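Local coordinates for protein acetyltransferase (Agrobacterium tumefaciens, PDB 2DXQ) that probably transfers an acetyl group from acetyl-CoA to a substrate not yet identified, as a member of the GNAT acetyltransferase family, at residues T52-T57 with R104-T109. Residues are numbered along the deposited sequence; the frame is centred on the assembly and turned at random.
Sequences TIFVAT and RHAIET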
ATOM      1  N   THR A  52      -6.961   4.663  -7.814  1.00 13.31           N
ATOM      2  CA  THR A  52      -7.136   4.994  -9.224  1.00 14.64           C
ATOM      3  C   THR A  52      -6.221   4.111 -10.052  1.00 14.69           C
ATOM      4  O   THR A  52      -5.033   4.014  -9.755  1.00 14.32           O
ATOM      5  CB  THR A  52      -6.827   6.476  -9.531  1.00 14.67           C
ATOM      6  OG1 THR A  52      -7.598   7.340  -8.682  1.00 16.79           O
ATOM      7  CG2 THR A  52      -7.163   6.773 -10.991  1.00 16.44           C
ATOM      8  N   ILE A  53      -6.782   3.452 -11.066  1.00 14.87           N
ATOM      9  CA  ILE A  53      -5.973   2.710 -12.030  1.00 14.31           C
ATOM     10  C   ILE A  53      -5.752   3.678 -13.196  1.00 14.83           C
ATOM     11  O   ILE A  53      -6.720   4.166 -13.780  1.00 15.33           O
ATOM     12  CB  ILE A  53      -6.701   1.452 -12.579  1.00 14.24           C
ATOM     13  CG1 ILE A  53      -7.109   0.477 -11.464  1.00 14.16           C
ATOM     14  CG2 ILE A  53      -5.803   0.742 -13.625  1.00 13.36           C
ATOM     15  CD1 ILE A  53      -8.132  -0.619 -11.927  1.00 15.33           C
ATOM     16  N   PHE A  54      -4.488   3.960 -13.524  1.00 13.73           N
ATOM     17  CA  PHE A  54      -4.174   4.820 -14.656  1.00 13.30           C
ATOM     18  C   PHE A  54      -3.722   3.978 -15.832  1.00 12.96           C
ATOM     19  O   PHE A  54      -3.070   2.964 -15.628  1.00 12.41           O
ATOM     20  CB  PHE A  54      -3.084   5.814 -14.282  1.00 13.78           C
ATOM     21  CG  PHE A  54      -3.544   6.855 -13.313  1.00 15.51           C
ATOM     22  CD1 PHE A  54      -4.446   7.842 -13.721  1.00 18.66           C
ATOM     23  CD2 PHE A  54      -3.111   6.831 -11.991  1.00 17.80           C
ATOM     24  CE1 PHE A  54      -4.897   8.819 -12.813  1.00 17.98           C
ATOM     25  CE2 PHE A  54      -3.552   7.791 -11.082  1.00 17.42           C
ATOM     26  CZ  PHE A  54      -4.437   8.781 -11.489  1.00 17.51           C
ATOM     27  N   VAL A  55      -4.087   4.397 -17.047  1.00 12.86           N
ATOM     28  CA  VAL A  55      -3.624   3.756 -18.277  1.00 13.60           C
ATOM     29  C   VAL A  55      -3.018   4.782 -19.241  1.00 13.85           C
ATOM     30  O   VAL A  55      -3.493   5.908 -19.329  1.00 14.60           O
ATOM     31  CB  VAL A  55      -4.750   2.965 -19.021  1.00 14.17           C
ATOM     32  CG1 VAL A  55      -5.111   1.689 -18.268  1.00 14.68           C
ATOM     33  CG2 VAL A  55      -6.018   3.828 -19.232  1.00 14.28           C
ATOM     34  N   ALA A  56      -1.952   4.394 -19.938  1.00 13.94           N
ATOM     35  CA  ALA A  56      -1.515   5.122 -21.121  1.00 14.08           C
ATOM     36  C   ALA A  56      -2.107   4.366 -22.288  1.00 14.40           C
ATOM     37  O   ALA A  56      -2.135   3.123 -22.285  1.00 13.70           O
ATOM     38  CB  ALA A  56       0.023   5.143 -21.225  1.00 14.07           C
ATOM     39  N   THR A  57      -2.626   5.099 -23.266  1.00 13.99           N
ATOM     40  CA  THR A  57      -3.271   4.447 -24.395  1.00 15.12           C
ATOM     41  C   THR A  57      -2.587   4.878 -25.673  1.00 14.98           C
ATOM     42  O   THR A  57      -2.075   5.991 -25.759  1.00 15.33           O
ATOM     43  CB  THR A  57      -4.792   4.769 -24.511  1.00 15.05           C
ATOM     44  OG1 THR A  57      -4.956   6.179 -24.671  1.00 17.60           O
ATOM     45  CG2 THR A  57      -5.574   4.294 -23.275  1.00 17.01           C
ATOM     46  N   ARG A 104       4.876   8.264 -13.412  1.00 13.41           N
ATOM     47  CA  ARG A 104       5.099   9.668 -13.045  1.00 14.84           C
ATOM     48  C   ARG A 104       3.752  10.403 -12.819  1.00 14.37           C
ATOM     49  O   ARG A 104       3.624  11.195 -11.873  1.00 13.85           O
ATOM     50  CB  ARG A 104       6.019  10.371 -14.061  1.00 14.59           C
ATOM     51  CG  ARG A 104       7.476   9.938 -13.924  1.00 16.86           C
ATOM     52  CD  ARG A 104       8.403  10.672 -14.872  1.00 19.11           C
ATOM     53  NE  ARG A 104       8.600  12.047 -14.415  1.00 24.62           N
ATOM     54  CZ  ARG A 104       9.633  12.480 -13.697  1.00 26.97           C
ATOM     55  NH1 ARG A 104      10.629  11.666 -13.356  1.00 28.75           N
ATOM     56  NH2 ARG A 104       9.677  13.760 -13.344  1.00 27.53           N
ATOM     57  N   HIS A 105       2.742  10.082 -13.624  1.00 14.08           N
ATOM     58  CA  HIS A 105       1.409  10.666 -13.448  1.00 14.18           C
ATOM     59  C   HIS A 105       0.804  10.272 -12.106  1.00 13.86           C
ATOM     60  O   HIS A 105       0.247  11.106 -11.389  1.00 12.69           O
ATOM     61  CB  HIS A 105       0.458  10.290 -14.581  1.00 14.82           C
ATOM     62  CG  HIS A 105      -0.873  10.969 -14.494  1.00 16.51           C
ATOM     63  ND1 HIS A 105      -1.063  12.288 -14.849  1.00 19.88           N
ATOM     64  CD2 HIS A 105      -2.084  10.505 -14.102  1.00 20.09           C
ATOM     65  CE1 HIS A 105      -2.335  12.609 -14.674  1.00 21.22           C
ATOM     66  NE2 HIS A 105      -2.979  11.544 -14.222  1.00 19.94           N
ATOM     67  N   ALA A 106       0.947   9.002 -11.753  1.00 13.43           N
ATOM     68  CA  ALA A 106       0.463   8.514 -10.470  1.00 13.60           C
ATOM     69  C   ALA A 106       1.171   9.213  -9.292  1.00 13.46           C
ATOM     70  O   ALA A 106       0.516   9.633  -8.324  1.00 12.88           O
ATOM     71  CB  ALA A 106       0.608   6.970 -10.415  1.00 13.64           C
ATOM     72  N   ILE A 107       2.488   9.397  -9.396  1.00 13.10           N
ATOM     73  CA  ILE A 107       3.254  10.150  -8.384  1.00 14.24           C
ATOM     74  C   ILE A 107       2.702  11.568  -8.272  1.00 15.05           C
ATOM     75  O   ILE A 107       2.406  12.058  -7.179  1.00 15.31           O
ATOM     76  CB  ILE A 107       4.742  10.183  -8.725  1.00 14.00           C
ATOM     77  CG1 ILE A 107       5.330   8.780  -8.518  1.00 13.68           C
ATOM     78  CG2 ILE A 107       5.495  11.196  -7.828  1.00 15.67           C
ATOM     79  CD1 ILE A 107       6.711   8.577  -9.146  1.00 15.14           C
ATOM     80  N   GLU A 108       2.534  12.208  -9.425  1.00 14.85           N
ATOM     81  CA  GLU A 108       2.096  13.601  -9.427  1.00 15.73           C
ATOM     82  C   GLU A 108       0.700  13.737  -8.851  1.00 15.14           C
ATOM     83  O   GLU A 108       0.417  14.687  -8.103  1.00 15.11           O
ATOM     84  CB  GLU A 108       2.221  14.176 -10.840  1.00 16.53           C
ATOM     85  CG  GLU A 108       3.680  14.382 -11.199  1.00 21.06           C
ATOM     86  CD  GLU A 108       3.924  14.701 -12.664  1.00 28.23           C
ATOM     87  OE1 GLU A 108       2.949  14.892 -13.430  1.00 31.39           O
ATOM     88  OE2 GLU A 108       5.116  14.757 -13.042  1.00 30.85           O
ATOM     89  N   THR A 109      -0.146  12.755  -9.142  1.00 14.64           N
ATOM     90  CA  THR A 109      -1.521  12.733  -8.627  1.00 15.41           C
ATOM     91  C   THR A 109      -1.551  12.590  -7.109  1.00 14.85           C
ATOM     92  O   THR A 109      -2.317  13.289  -6.417  1.00 15.12           O
ATOM     93  CB  THR A 109      -2.358  11.657  -9.329  1.00 15.31           C
ATOM     94  OG1 THR A 109      -2.401  11.949 -10.733  1.00 15.97           O
ATOM     95  CG2 THR A 109      -3.802  11.583  -8.765  1.00 16.90           C
TER
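The imidazole of His105 meets the ring of Phe54 edge-on, in a T-shaped stack whose planes stand at 85° and whose centroids lie 4.8 Å apart. Its leading atom is CD2, which sits over one face of the phenyl, toward the rim, and comes within 3.5 Å of Phe54 CE1; NE2 follows at 3.6 Å from the same carbon. The side chain of Phe54 leaves its strand toward the helix, and its CZ reaches Thr109, 3.8 Å from OG1 and 4.0 Å from CG2, the two side chains arriving from opposite directions. At another corner of the ring, CD2 of Phe54 meets the methyl carbon CB of Ala106 obliquely, at 4.0 Å, from the same side as the imidazole. Three helix residues thus line one side of the phenyl, while CG2 of Thr52, two residues back on the strand, lies against the opposite face. This is the layering of a GNAT fold: helix 98-112, which follows strand 81-88, lies across one side of the mixed sheet, here running roughly antiparallel to strand 51-58 (142° between the local axes), and helix 16-26 packs against Ile53 and Val55 on the other side. The imidazole reaches the phenyl because His105 CG is anti to its backbone N (chi1 -175°). One turn on, Thr109 has OG1 beside its own backbone N, from where the hydroxyl donates to His105 O at 2.9 Å, approaching from above the carbonyl plane. That carbonyl also accepts the helical bond from Thr109 N, so two bonds converge on it, and the same OG1 lies over one face of the imidazole. Farther out, Leu68 of strand 61-71 touches both Phe54 and Thr109, and Leu8 of strand 6-10 packs on His105.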